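Ribokinase (Arabidopsis thaliana, PDB 6ILS) catalyses the magnesium-dependent phosphorylation of D-ribose at O-5 with ATP, giving the D-ribose 5-phosphate used for nucleotide, histidine and tryptophan synthesis or in the pentose phosphate pathway. Local coordinates at residues K119-I124 against E144-I149; L5-S10 against I138-R143; R88-E93 against G114-K119; E123-D128 against N150-K155. All blocks are in the same frame, centred on the assembly; numbering follows the deposited sequence.

How the contacts relate
Contact 2 forms the middle of the arrangement, pairing 5-8 with 138-143 inside the large, mostly parallel sheet of the PfkB kinase fold, about 8 Å from the centre of the chain. Contacts 1 and 4, with centres 9 Å apart, share Glu123 and Ile124 and set one loop on helix 147-158, which directly follows strand 138-143. Contact 3 closes earlier in the chain, where the turn after edge strand 87-90 meets helix 116-119; it shares Lys119 with contact 1, and their centres lie 10 Å apart. Contacts 1 and 2 meet where Ser10 OG hydrogen-bonds to Glu144 OE1, and Glu144 in turn binds the ribose.

Contact 1 (K119-I124 against E144-I149); sequences KAWPEI and EIPDSI. With RIB (alpha-D-ribofuranose), chain F.
The indole of Trp121 packs one face against Ile149, whose CG2 is 4.2 Å from the centroid of the six-membered ring and 18° off the normal, a CH-pi contact over the face. Ile145 CD1 lies against the same face, displaced toward the rim, while Ile145 CB and Pro146 CD come in obliquely near NE1 and CD1; the proline carbon is 3.7 Å from Trp121 CD1. The CG1 branch of Ile149, anti to the carbonyl carbon (chi1 -61°), carries CD1 up to Trp121 CB at 3.7 Å and leaves CG2 for the ring. Ile149 CD1 also reaches Pro122 O at 3.5 Å. No hydrogen bond joins the two segments, and the indole N-H makes a weak bond to Asn117 O.

At the other end of 144-149, the extended side chain of Glu144 accepts a hydrogen bond on OE2 from O1 of the bound ribose at 2.6 Å, while its OE1 is held by Ser10 OG and Lys41 N. The tryptophan packs on the start of helix 147-158 and also touches Val8 of strand 5-8 and Val59 and Arg61 of strand 56-63.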
loop_
_atom_site.group_PDB
_atom_site.type_symbol
_atom_site.label_atom_id
_atom_site.label_comp_id
_atom_site.label_asym_id
_atom_site.label_seq_id
_atom_site.Cartn_x
_atom_site.Cartn_y
_atom_site.Cartn_z
ATOM N N LYS B 119 0.046 -15.764 -8.839
ATOM C CA LYS B 119 1.060 -16.741 -8.455
ATOM C C LYS B 119 0.649 -17.782 -7.421
ATOM O O LYS B 119 1.403 -18.722 -7.171
ATOM C CB LYS B 119 2.302 -15.987 -7.968
ATOM C CG LYS B 119 3.023 -15.274 -9.111
ATOM C CD LYS B 119 4.137 -14.371 -8.610
ATOM C CE LYS B 119 4.929 -13.787 -9.771
ATOM N NZ LYS B 119 5.981 -12.850 -9.285
ATOM N N ALA B 120 -0.543 -17.663 -6.847
ATOM C CA ALA B 120 -0.928 -18.562 -5.762
ATOM C C ALA B 120 -1.979 -19.589 -6.137
ATOM O O ALA B 120 -2.597 -20.187 -5.260
ATOM C CB ALA B 120 -1.417 -17.755 -4.576
ATOM N N TRP B 121 -2.206 -19.774 -7.430
ATOM C CA TRP B 121 -3.171 -20.754 -7.893
ATOM C C TRP B 121 -2.487 -22.099 -8.118
ATOM O O TRP B 121 -1.326 -22.137 -8.494
ATOM C CB TRP B 121 -3.832 -20.286 -9.191
ATOM C CG TRP B 121 -4.676 -19.041 -9.053
ATOM C CD1 TRP B 121 -4.281 -17.744 -9.263
ATOM C CD2 TRP B 121 -6.053 -18.985 -8.678
ATOM N NE1 TRP B 121 -5.340 -16.884 -9.031
ATOM C CE2 TRP B 121 -6.439 -17.624 -8.682
ATOM C CE3 TRP B 121 -7.006 -19.953 -8.351
ATOM C CZ2 TRP B 121 -7.735 -17.218 -8.378
ATOM C CZ3 TRP B 121 -8.291 -19.544 -8.035
ATOM C CH2 TRP B 121 -8.642 -18.179 -8.053
ATOM N N PRO B 122 -3.215 -23.203 -7.919
ATOM C CA PRO B 122 -2.582 -24.488 -8.237
ATOM C C PRO B 122 -2.390 -24.641 -9.740
ATOM O O PRO B 122 -3.100 -24.000 -10.522
ATOM C CB PRO B 122 -3.579 -25.510 -7.702
ATOM C CG PRO B 122 -4.903 -24.834 -7.886
ATOM C CD PRO B 122 -4.653 -23.352 -7.642
ATOM N N GLU B 123 -1.427 -25.462 -10.140
ATOM C CA GLU B 123 -1.209 -25.746 -11.548
ATOM C C GLU B 123 -2.482 -26.341 -12.154
ATOM O O GLU B 123 -2.883 -25.987 -13.262
ATOM C CB GLU B 123 -0.022 -26.698 -11.719
ATOM C CG GLU B 123 0.050 -27.363 -13.089
ATOM C CD GLU B 123 1.347 -28.131 -13.310
ATOM O OE1 GLU B 123 2.300 -27.938 -12.524
ATOM O OE2 GLU B 123 1.406 -28.936 -14.266
ATOM N N ILE B 124 -3.105 -27.247 -11.407
ATOM C CA ILE B 124 -4.381 -27.839 -11.775
ATOM C C ILE B 124 -5.385 -27.588 -10.668
ATOM O O ILE B 124 -5.120 -27.882 -9.507
ATOM C CB ILE B 124 -4.271 -29.363 -12.010
ATOM C CG1 ILE B 124 -3.184 -29.673 -13.041
ATOM C CG2 ILE B 124 -5.612 -29.935 -12.443
ATOM C CD1 ILE B 124 -3.424 -29.025 -14.385
ATOM N N GLU B 144 -7.183 -10.863 -14.821
ATOM C CA GLU B 144 -6.243 -10.450 -13.771
ATOM C C GLU B 144 -5.794 -11.652 -12.938
ATOM O O GLU B 144 -5.230 -11.492 -11.851
ATOM C CB GLU B 144 -6.893 -9.372 -12.873
ATOM C CG GLU B 144 -7.145 -8.055 -13.588
ATOM C CD GLU B 144 -7.511 -6.898 -12.642
ATOM O OE1 GLU B 144 -8.103 -7.138 -11.559
ATOM O OE2 GLU B 144 -7.180 -5.744 -12.987
ATOM N N ILE B 145 -6.072 -12.851 -13.445
ATOM C CA ILE B 145 -5.510 -14.104 -12.920
ATOM C C ILE B 145 -5.022 -14.915 -14.147
ATOM O O ILE B 145 -5.316 -14.542 -15.294
ATOM C CB ILE B 145 -6.529 -14.926 -12.078
ATOM C CG1 ILE B 145 -7.609 -15.526 -12.979
ATOM C CG2 ILE B 145 -7.154 -14.074 -10.956
ATOM C CD1 ILE B 145 -8.565 -16.445 -12.298
ATOM N N PRO B 146 -4.255 -15.997 -13.925
ATOM C CA PRO B 146 -3.646 -16.648 -15.105
ATOM C C PRO B 146 -4.629 -17.218 -16.134
ATOM O O PRO B 146 -5.648 -17.771 -15.765
ATOM C CB PRO B 146 -2.827 -17.790 -14.485
ATOM C CG PRO B 146 -2.459 -17.279 -13.132
ATOM C CD PRO B 146 -3.667 -16.493 -12.666
ATOM N N ASP B 147 -4.283 -17.097 -17.415
ATOM C CA ASP B 147 -5.049 -17.709 -18.502
ATOM C C ASP B 147 -5.394 -19.164 -18.200
ATOM O O ASP B 147 -6.495 -19.629 -18.480
ATOM C CB ASP B 147 -4.267 -17.630 -19.822
ATOM C CG ASP B 147 -4.230 -16.223 -20.411
ATOM O OD1 ASP B 147 -5.161 -15.435 -20.151
ATOM O OD2 ASP B 147 -3.271 -15.907 -21.151
ATOM N N SER B 148 -4.445 -19.881 -17.610
ATOM C CA SER B 148 -4.616 -21.310 -17.372
ATOM C C SER B 148 -5.765 -21.594 -16.436
ATOM O O SER B 148 -6.539 -22.519 -16.655
ATOM C CB SER B 148 -3.339 -21.925 -16.798
ATOM O OG SER B 148 -3.636 -23.193 -16.244
ATOM N N ILE B 149 -5.871 -20.783 -15.388
ATOM C CA ILE B 149 -6.947 -20.915 -14.426
ATOM C C ILE B 149 -8.289 -20.555 -15.058
ATOM O O ILE B 149 -9.276 -21.257 -14.851
ATOM C CB ILE B 149 -6.672 -20.023 -13.189
ATOM C CG1 ILE B 149 -5.371 -20.471 -12.517
ATOM C CG2 ILE B 149 -7.845 -20.077 -12.214
ATOM C CD1 ILE B 149 -5.399 -21.922 -12.066
HETATM O O5 RIB F . -11.865 -2.186 -12.505
HETATM C C5 RIB F . -11.290 -1.675 -11.332
HETATM C C4 RIB F . -10.197 -2.444 -10.950
HETATM O O4 RIB F . -9.183 -2.611 -12.054
HETATM C C3 RIB F . -9.419 -1.581 -9.866
HETATM O O3 RIB F . -10.040 -1.863 -8.520
HETATM C C2 RIB F . -8.200 -1.845 -10.009
HETATM O O2 RIB F . -7.629 -2.616 -8.878
HETATM C C1 RIB F . -8.030 -2.682 -11.442
HETATM O O1 RIB F . -7.697 -3.998 -11.189
#

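Contact 2 (L5-S10 against I138-R143); sequences LVVVGS and IVLLQR
Val6 joins strand 138-143 through both its backbone groups: its N donates to Ile138 O at 2.9 Å in a nearly straight bond (176°), and its O accepts from Leu140 N. Val8 N then binds Leu140 O at 3.0 Å, completing a parallel pairing in which the short strand axes differ by 21°. Leu5, Val7, Ile138 and Leu140 pack on one face; here Leu5 CD1 presses on Leu140 CG at 3.5 Å, tighter than usual carbon contact. Val6 and Val139 lie on the other.

Beyond Val8 the direct pairing gives way to a water hydrogen-bonded to Val8 O, which accepts from Gln142 N at 2.9 Å from that nitrogen. The Gln142 chain bends at CG (chi2 74°), which folds its amide back over the neighbouring strand, with NE2 3.6 Å from Val7 CG1 and OE1 3.4 Å from Gly9 CA. A side chain on Gly9 would collide with that oxygen. Farther out, Gln45 of helix 41-51 accepts from Gln142 NE2, and Ser10 OG also pairs with Gly42 N. A leucine in place of Gln142 would probably leave Gln45 OE1 without this donor and disturb the packing beside Gly9.

Between these strands, three backbone bonds give way at the C-terminal end to a water bridge, while the buried glutamine links the strand end to the helix that contributes Lys41 to the ribose pocket.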
loop_
_atom_site.group_PDB
_atom_site.type_symbol
_atom_site.label_atom_id
_atom_site.label_comp_id
_atom_site.label_asym_id
_atom_site.label_seq_id
_atom_site.Cartn_x
_atom_site.Cartn_y
_atom_site.Cartn_z
ATOM N N LEU B 5 -24.231 -16.559 -8.186
ATOM C CA LEU B 5 -23.215 -15.899 -8.997
ATOM C C LEU B 5 -21.859 -16.285 -8.446
ATOM O O LEU B 5 -21.556 -16.042 -7.268
ATOM C CB LEU B 5 -23.379 -14.372 -8.984
ATOM C CG LEU B 5 -22.159 -13.551 -9.434
ATOM C CD1 LEU B 5 -21.889 -13.759 -10.915
ATOM C CD2 LEU B 5 -22.368 -12.062 -9.136
ATOM N N VAL B 6 -21.034 -16.897 -9.286
ATOM C CA VAL B 6 -19.682 -17.237 -8.857
ATOM C C VAL B 6 -18.638 -16.474 -9.650
ATOM O O VAL B 6 -18.541 -16.588 -10.870
ATOM C CB VAL B 6 -19.416 -18.741 -8.971
ATOM C CG1 VAL B 6 -17.968 -19.040 -8.571
ATOM C CG2 VAL B 6 -20.389 -19.486 -8.102
ATOM N N VAL B 7 -17.879 -15.651 -8.934
ATOM C CA VAL B 7 -16.841 -14.827 -9.518
ATOM C C VAL B 7 -15.496 -15.445 -9.200
ATOM O O VAL B 7 -15.133 -15.596 -8.027
ATOM C CB VAL B 7 -16.881 -13.367 -8.968
ATOM C CG1 VAL B 7 -15.827 -12.508 -9.649
ATOM C CG2 VAL B 7 -18.297 -12.765 -9.137
ATOM N N VAL B 8 -14.764 -15.819 -10.239
ATOM C CA VAL B 8 -13.417 -16.303 -10.062
ATOM C C VAL B 8 -12.493 -15.249 -10.614
ATOM O O VAL B 8 -12.563 -14.895 -11.793
ATOM C CB VAL B 8 -13.186 -17.658 -10.768
ATOM C CG1 VAL B 8 -11.766 -18.170 -10.449
ATOM C CG2 VAL B 8 -14.246 -18.669 -10.319
ATOM N N GLY B 9 -11.627 -14.698 -9.774
ATOM C CA GLY B 9 -10.771 -13.666 -10.291
ATOM C C GLY B 9 -9.928 -12.989 -9.241
ATOM O O GLY B 9 -9.588 -13.588 -8.214
ATOM N N SER B 10 -9.627 -11.721 -9.502
ATOM C CA SER B 10 -8.623 -10.963 -8.758
ATOM C C SER B 10 -9.141 -10.152 -7.576
ATOM O O SER B 10 -10.274 -9.684 -7.574
ATOM C CB SER B 10 -7.932 -10.003 -9.691
ATOM O OG SER B 10 -8.899 -9.141 -10.293
ATOM N N ILE B 138 -24.304 -18.715 -12.702
ATOM C CA ILE B 138 -23.615 -17.915 -13.708
ATOM C C ILE B 138 -22.211 -17.643 -13.195
ATOM O O ILE B 138 -22.013 -17.480 -11.998
ATOM C CB ILE B 138 -24.380 -16.590 -14.020
ATOM C CG1 ILE B 138 -23.752 -15.870 -15.202
ATOM C CG2 ILE B 138 -24.436 -15.657 -12.792
ATOM C CD1 ILE B 138 -24.720 -14.932 -15.921
ATOM N N VAL B 139 -21.227 -17.648 -14.081
ATOM C CA VAL B 139 -19.838 -17.489 -13.661
ATOM C C VAL B 139 -19.203 -16.285 -14.346
ATOM O O VAL B 139 -19.397 -16.093 -15.547
ATOM C CB VAL B 139 -19.007 -18.782 -13.967
ATOM C CG1 VAL B 139 -17.525 -18.555 -13.712
ATOM C CG2 VAL B 139 -19.524 -19.937 -13.140
ATOM N N LEU B 140 -18.470 -15.462 -13.579
ATOM C CA LEU B 140 -17.806 -14.266 -14.103
ATOM C C LEU B 140 -16.306 -14.366 -13.935
ATOM O O LEU B 140 -15.842 -14.652 -12.834
ATOM C CB LEU B 140 -18.268 -12.985 -13.368
ATOM C CG LEU B 140 -19.723 -12.578 -13.328
ATOM C CD1 LEU B 140 -19.847 -11.072 -12.946
ATOM C CD2 LEU B 140 -20.423 -12.904 -14.632
ATOM N N LEU B 141 -15.578 -14.121 -15.024
ATOM C CA LEU B 141 -14.119 -14.104 -15.075
ATOM C C LEU B 141 -13.631 -12.755 -15.595
ATOM O O LEU B 141 -14.382 -12.042 -16.279
ATOM C CB LEU B 141 -13.618 -15.235 -15.997
ATOM C CG LEU B 141 -14.251 -16.602 -15.751
ATOM C CD1 LEU B 141 -13.863 -17.582 -16.877
ATOM C CD2 LEU B 141 -13.842 -17.179 -14.353
ATOM N N GLN B 142 -12.384 -12.401 -15.282
ATOM C CA GLN B 142 -11.722 -11.258 -15.897
ATOM C C GLN B 142 -10.299 -11.680 -16.287
ATOM O O GLN B 142 -9.982 -12.865 -16.258
ATOM C CB GLN B 142 -11.679 -10.043 -14.961
ATOM C CG GLN B 142 -12.910 -9.897 -14.068
ATOM C CD GLN B 142 -12.924 -10.913 -12.922
ATOM O OE1 GLN B 142 -11.884 -11.215 -12.304
ATOM N NE2 GLN B 142 -14.093 -11.446 -12.645
ATOM N N ARG B 143 -9.444 -10.721 -16.623
ATOM C CA ARG B 143 -8.091 -11.088 -17.030
ATOM C C ARG B 143 -7.019 -10.550 -16.102
ATOM O O ARG B 143 -6.060 -9.910 -16.533
ATOM C CB ARG B 143 -7.867 -10.643 -18.458
ATOM C CG ARG B 143 -8.894 -11.296 -19.357
ATOM C CD ARG B 143 -8.361 -11.608 -20.732
ATOM N NE ARG B 143 -7.183 -12.479 -20.721
ATOM C CZ ARG B 143 -6.062 -12.181 -21.370
ATOM N NH1 ARG B 143 -5.983 -11.034 -22.033
ATOM N NH2 ARG B 143 -5.021 -13.005 -21.347
HETATM O O HOH W 1 -10.914 -14.444 -13.794
#

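Contact 3 (R88-E93 against G114-K119); sequences RSVNNE and GGANMK
Glu93 and Lys119 meet through carbon rather than charge. The carboxylate carbon, Glu93 CD, rests 3.6 Å from Lys119 CB, and Glu93 OE1 comes 3.7 Å from Lys119 CD, the two side chains crossing at about a right angle. A bend at CG of the glutamate (chi2 -72°) turns the carboxylate across the lysine, whereas the lysine runs out fully extended. Further van der Waals contact comes from Glu93 CB, which lies 4.0 Å from Ala116 CA, and from a looser approach of Val90 CG2 to Ala116 CB.

The part of the fold joined here is the turn that leaves edge strand 87-90 of the large sheet and the short helix 116-119, which follows strand 108-113 of the smaller four-stranded sheet. Gly115 occupies the N-cap position at positive phi, and its O accepts from both Met118 N and Lys119 N.

Water carries the polar link. One molecule donates to Glu93 OE2 and to Lys119 O, each at 3.1 Å; a second donates to Glu93 OE1 and accepts from Lys119 NZ. The charged ends themselves stay apart, with Glu93 OE1 5.0 Å from Lys119 NZ, so any attraction is probably partly screened. Replacing Glu93 by an alanine would probably strip both waters of their carboxylate acceptor and uncover the aliphatic part of Lys119. Lys119 NZ also makes a weak hydrogen bond to Lys32 O of the second subunit.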
loop_
_atom_site.group_PDB
_atom_site.type_symbol
_atom_site.label_atom_id
_atom_site.label_comp_id
_atom_site.label_asym_id
_atom_site.label_seq_id
_atom_site.Cartn_x
_atom_site.Cartn_y
_atom_site.Cartn_z
ATOM N N ARG B 88 -8.760 -18.522 -0.715
ATOM C CA ARG B 88 -7.625 -19.109 -0.019
ATOM C C ARG B 88 -6.525 -18.080 0.128
ATOM O O ARG B 88 -6.305 -17.271 -0.773
ATOM C CB ARG B 88 -7.092 -20.333 -0.765
ATOM C CG ARG B 88 -8.023 -21.519 -0.766
ATOM C CD ARG B 88 -7.308 -22.766 -1.268
ATOM N NE ARG B 88 -8.223 -23.902 -1.390
ATOM C CZ ARG B 88 -7.846 -25.139 -1.700
ATOM N NH1 ARG B 88 -6.565 -25.411 -1.916
ATOM N NH2 ARG B 88 -8.752 -26.107 -1.789
ATOM N N SER B 89 -5.832 -18.115 1.265
ATOM C CA SER B 89 -4.713 -17.208 1.513
ATOM C C SER B 89 -3.402 -17.993 1.636
ATOM O O SER B 89 -3.395 -19.108 2.158
ATOM C CB SER B 89 -4.961 -16.382 2.775
ATOM O OG SER B 89 -6.208 -15.701 2.707
ATOM N N VAL B 90 -2.307 -17.419 1.140
ATOM C CA VAL B 90 -0.995 -18.073 1.179
ATOM C C VAL B 90 0.005 -17.169 1.905
ATOM O O VAL B 90 -0.167 -15.953 1.935
ATOM C CB VAL B 90 -0.459 -18.395 -0.241
ATOM C CG1 VAL B 90 -1.369 -19.396 -0.957
ATOM C CG2 VAL B 90 -0.299 -17.111 -1.065
ATOM N N ASN B 91 1.057 -17.740 2.481
ATOM C CA ASN B 91 2.006 -16.895 3.204
ATOM C C ASN B 91 3.282 -16.631 2.421
ATOM O O ASN B 91 4.201 -15.986 2.929
ATOM C CB ASN B 91 2.342 -17.501 4.571
ATOM C CG ASN B 91 2.909 -18.909 4.477
ATOM O OD1 ASN B 91 3.567 -19.273 3.501
ATOM N ND2 ASN B 91 2.661 -19.710 5.510
ATOM N N ASN B 92 3.335 -17.113 1.183
ATOM C CA ASN B 92 4.524 -16.938 0.358
ATOM C C ASN B 92 4.314 -16.013 -0.847
ATOM O O ASN B 92 5.209 -15.854 -1.672
ATOM C CB ASN B 92 5.028 -18.297 -0.121
ATOM C CG ASN B 92 4.051 -18.979 -1.054
ATOM O OD1 ASN B 92 2.858 -18.658 -1.065
ATOM N ND2 ASN B 92 4.547 -19.934 -1.839
ATOM N N GLU B 93 3.126 -15.419 -0.953
ATOM C CA GLU B 93 2.873 -14.388 -1.960
ATOM C C GLU B 93 2.107 -13.247 -1.311
ATOM O O GLU B 93 1.285 -13.489 -0.431
ATOM C CB GLU B 93 2.078 -14.952 -3.149
ATOM C CG GLU B 93 2.787 -16.055 -3.919
ATOM C CD GLU B 93 3.950 -15.545 -4.748
ATOM O OE1 GLU B 93 4.061 -14.315 -4.933
ATOM O OE2 GLU B 93 4.748 -16.378 -5.235
ATOM N N GLY B 114 0.877 -8.394 -9.437
ATOM C CA GLY B 114 0.024 -9.561 -9.559
ATOM C C GLY B 114 -0.141 -10.286 -8.246
ATOM O O GLY B 114 -1.256 -10.642 -7.847
ATOM N N GLY B 115 0.980 -10.496 -7.565
ATOM C CA GLY B 115 0.970 -11.179 -6.291
ATOM C C GLY B 115 0.238 -12.502 -6.308
ATOM O O GLY B 115 0.358 -13.284 -7.262
ATOM N N ALA B 116 -0.550 -12.734 -5.262
ATOM C CA ALA B 116 -1.302 -13.976 -5.109
ATOM C C ALA B 116 -2.281 -14.180 -6.264
ATOM O O ALA B 116 -2.627 -15.318 -6.586
ATOM C CB ALA B 116 -2.043 -13.988 -3.781
ATOM N N ASN B 117 -2.732 -13.084 -6.883
ATOM C CA ASN B 117 -3.699 -13.191 -7.992
ATOM C C ASN B 117 -3.121 -13.979 -9.162
ATOM O O ASN B 117 -3.849 -14.710 -9.855
ATOM C CB ASN B 117 -4.131 -11.811 -8.493
ATOM C CG ASN B 117 -4.993 -11.059 -7.492
ATOM O OD1 ASN B 117 -5.914 -11.613 -6.891
ATOM N ND2 ASN B 117 -4.706 -9.772 -7.331
ATOM N N MET B 118 -1.818 -13.809 -9.380
ATOM C CA MET B 118 -1.140 -14.438 -10.511
ATOM C C MET B 118 -0.339 -15.675 -10.109
ATOM O O MET B 118 -0.087 -16.551 -10.938
ATOM C CB MET B 118 -0.212 -13.437 -11.199
ATOM C CG MET B 118 -0.918 -12.343 -11.977
ATOM S SD MET B 118 -1.977 -12.969 -13.284
ATOM C CE MET B 118 -0.784 -13.568 -14.482
ATOM N N LYS B 119 0.046 -15.764 -8.839
ATOM C CA LYS B 119 1.060 -16.741 -8.455
ATOM C C LYS B 119 0.649 -17.782 -7.421
ATOM O O LYS B 119 1.403 -18.722 -7.171
ATOM C CB LYS B 119 2.302 -15.987 -7.968
ATOM C CG LYS B 119 3.023 -15.274 -9.111
ATOM C CD LYS B 119 4.137 -14.371 -8.610
ATOM C CE LYS B 119 4.929 -13.787 -9.771
ATOM N NZ LYS B 119 5.981 -12.850 -9.285
HETATM O O HOH W 2 3.777 -19.313 -5.269
HETATM O O HOH W 3 4.894 -11.830 -6.361
#

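Contact 4 (E123-D128 against N150-K155); sequences EIMSDD and NIQVAK
Gln152 reaches from helix 147-158 to the backbone of the loop at 123-125. From CB its chain leaves the helix with CG anti to the carbonyl carbon (chi1 -63°) and then continues extended, so that the amide arrives beside the loop. CD lies 4.0 Å from Met125 CG. The two ends of the amide then divide the work. OE1 accepts the Met125 N-H at 2.9 Å in a nearly straight bond (174°), the donor tilted from the carbonyl plane; Met125 CG packs against the same oxygen at 3.5 Å, and Ile124 CG2 approaches it at 3.9 Å. NE2 donates to Glu123 O at 3.2 Å, a more bent bond with its partner somewhat out of the amide plane, and also binds Ser148 OG one helical turn earlier. Three bonds thus fix the rotation of the amide and satisfy a backbone N-H and a backbone carbonyl.

Farther along the loop, the bent Met125 chain brings CE to 4.3 Å from Val153 CG2, while Val153 itself packs on Val139 and Leu141 of strand 138-143. The loop is thereby held along the flank of a helix that packs on the central sheet, an arrangement belonging to the layered alpha/beta architecture of the ribokinase-like PfkB fold.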
loop_
_atom_site.group_PDB
_atom_site.type_symbol
_atom_site.label_atom_id
_atom_site.label_comp_id
_atom_site.label_asym_id
_atom_site.label_seq_id
_atom_site.Cartn_x
_atom_site.Cartn_y
_atom_site.Cartn_z
ATOM N N GLU B 123 -1.427 -25.462 -10.140
ATOM C CA GLU B 123 -1.209 -25.746 -11.548
ATOM C C GLU B 123 -2.482 -26.341 -12.154
ATOM O O GLU B 123 -2.883 -25.987 -13.262
ATOM C CB GLU B 123 -0.022 -26.698 -11.719
ATOM C CG GLU B 123 0.050 -27.363 -13.089
ATOM C CD GLU B 123 1.347 -28.131 -13.310
ATOM O OE1 GLU B 123 2.300 -27.938 -12.524
ATOM O OE2 GLU B 123 1.406 -28.936 -14.266
ATOM N N ILE B 124 -3.105 -27.247 -11.407
ATOM C CA ILE B 124 -4.381 -27.839 -11.775
ATOM C C ILE B 124 -5.385 -27.588 -10.668
ATOM O O ILE B 124 -5.120 -27.882 -9.507
ATOM C CB ILE B 124 -4.271 -29.363 -12.010
ATOM C CG1 ILE B 124 -3.184 -29.673 -13.041
ATOM C CG2 ILE B 124 -5.612 -29.935 -12.443
ATOM C CD1 ILE B 124 -3.424 -29.025 -14.385
ATOM N N MET B 125 -6.540 -27.040 -11.025
ATOM C CA MET B 125 -7.585 -26.800 -10.042
ATOM C C MET B 125 -8.134 -28.116 -9.534
ATOM O O MET B 125 -8.497 -28.979 -10.329
ATOM C CB MET B 125 -8.712 -25.973 -10.652
ATOM C CG MET B 125 -8.255 -24.629 -11.162
ATOM S SD MET B 125 -8.219 -23.429 -9.828
ATOM C CE MET B 125 -9.980 -23.158 -9.610
ATOM N N SER B 126 -8.201 -28.272 -8.215
ATOM C CA SER B 126 -8.798 -29.481 -7.642
ATOM C C SER B 126 -10.305 -29.460 -7.855
ATOM O O SER B 126 -10.897 -28.393 -8.008
ATOM C CB SER B 126 -8.481 -29.605 -6.155
ATOM O OG SER B 126 -9.352 -28.792 -5.394
ATOM N N ASP B 127 -10.923 -30.638 -7.849
ATOM C CA ASP B 127 -12.329 -30.755 -8.212
ATOM C C ASP B 127 -13.285 -30.197 -7.158
ATOM O O ASP B 127 -14.483 -30.023 -7.430
ATOM C CB ASP B 127 -12.675 -32.213 -8.501
ATOM C CG ASP B 127 -12.485 -32.573 -9.960
ATOM O OD1 ASP B 127 -11.362 -32.962 -10.338
ATOM O OD2 ASP B 127 -13.456 -32.442 -10.731
ATOM N N ASP B 128 -12.768 -29.897 -5.970
ATOM C CA ASP B 128 -13.593 -29.226 -4.982
ATOM C C ASP B 128 -13.167 -27.773 -4.861
ATOM O O ASP B 128 -13.716 -27.022 -4.056
ATOM C CB ASP B 128 -13.541 -29.943 -3.631
ATOM C CG ASP B 128 -14.680 -30.958 -3.465
ATOM O OD1 ASP B 128 -15.845 -30.535 -3.297
ATOM O OD2 ASP B 128 -14.411 -32.180 -3.514
ATOM N N ASN B 150 -8.328 -19.463 -15.826
ATOM C CA ASN B 150 -9.576 -19.100 -16.508
ATOM C C ASN B 150 -10.053 -20.203 -17.442
ATOM O O ASN B 150 -11.246 -20.476 -17.528
ATOM C CB ASN B 150 -9.417 -17.810 -17.306
ATOM C CG ASN B 150 -9.588 -16.570 -16.447
ATOM O OD1 ASN B 150 -10.284 -16.597 -15.431
ATOM N ND2 ASN B 150 -8.949 -15.491 -16.849
ATOM N N ILE B 151 -9.109 -20.823 -18.144
ATOM C CA ILE B 151 -9.459 -21.886 -19.094
ATOM C C ILE B 151 -10.076 -23.067 -18.360
ATOM O O ILE B 151 -11.134 -23.551 -18.736
ATOM C CB ILE B 151 -8.231 -22.315 -19.922
ATOM C CG1 ILE B 151 -7.901 -21.227 -20.942
ATOM C CG2 ILE B 151 -8.506 -23.644 -20.630
ATOM C CD1 ILE B 151 -6.551 -21.361 -21.585
ATOM N N GLN B 152 -9.464 -23.479 -17.255
ATOM C CA GLN B 152 -9.977 -24.602 -16.491
ATOM C C GLN B 152 -11.365 -24.340 -15.915
ATOM O O GLN B 152 -12.205 -25.240 -15.864
ATOM C CB GLN B 152 -8.997 -24.964 -15.361
ATOM C CG GLN B 152 -7.630 -25.435 -15.859
ATOM C CD GLN B 152 -6.663 -25.716 -14.720
ATOM O OE1 GLN B 152 -6.952 -26.512 -13.819
ATOM N NE2 GLN B 152 -5.524 -25.036 -14.738
ATOM N N VAL B 153 -11.612 -23.115 -15.457
ATOM C CA VAL B 153 -12.920 -22.793 -14.891
ATOM C C VAL B 153 -14.000 -22.813 -15.979
ATOM O O VAL B 153 -15.059 -23.412 -15.815
ATOM C CB VAL B 153 -12.892 -21.407 -14.195
ATOM C CG1 VAL B 153 -14.310 -20.933 -13.869
ATOM C CG2 VAL B 153 -12.040 -21.479 -12.940
ATOM N N ALA B 154 -13.713 -22.154 -17.090
ATOM C CA ALA B 154 -14.686 -22.037 -18.169
ATOM C C ALA B 154 -15.054 -23.419 -18.706
ATOM O O ALA B 154 -16.230 -23.724 -18.895
ATOM C CB ALA B 154 -14.145 -21.168 -19.266
ATOM N N LYS B 155 -14.043 -24.260 -18.912
ATOM C CA LYS B 155 -14.275 -25.621 -19.413
ATOM C C LYS B 155 -15.096 -26.444 -18.433
ATOM O O LYS B 155 -15.941 -27.243 -18.836
ATOM C CB LYS B 155 -12.946 -26.319 -19.716
ATOM C CG LYS B 155 -12.315 -25.816 -20.993
ATOM C CD LYS B 155 -11.053 -26.573 -21.361
ATOM C CE LYS B 155 -10.462 -25.981 -22.630
ATOM N NZ LYS B 155 -9.312 -26.772 -23.161
#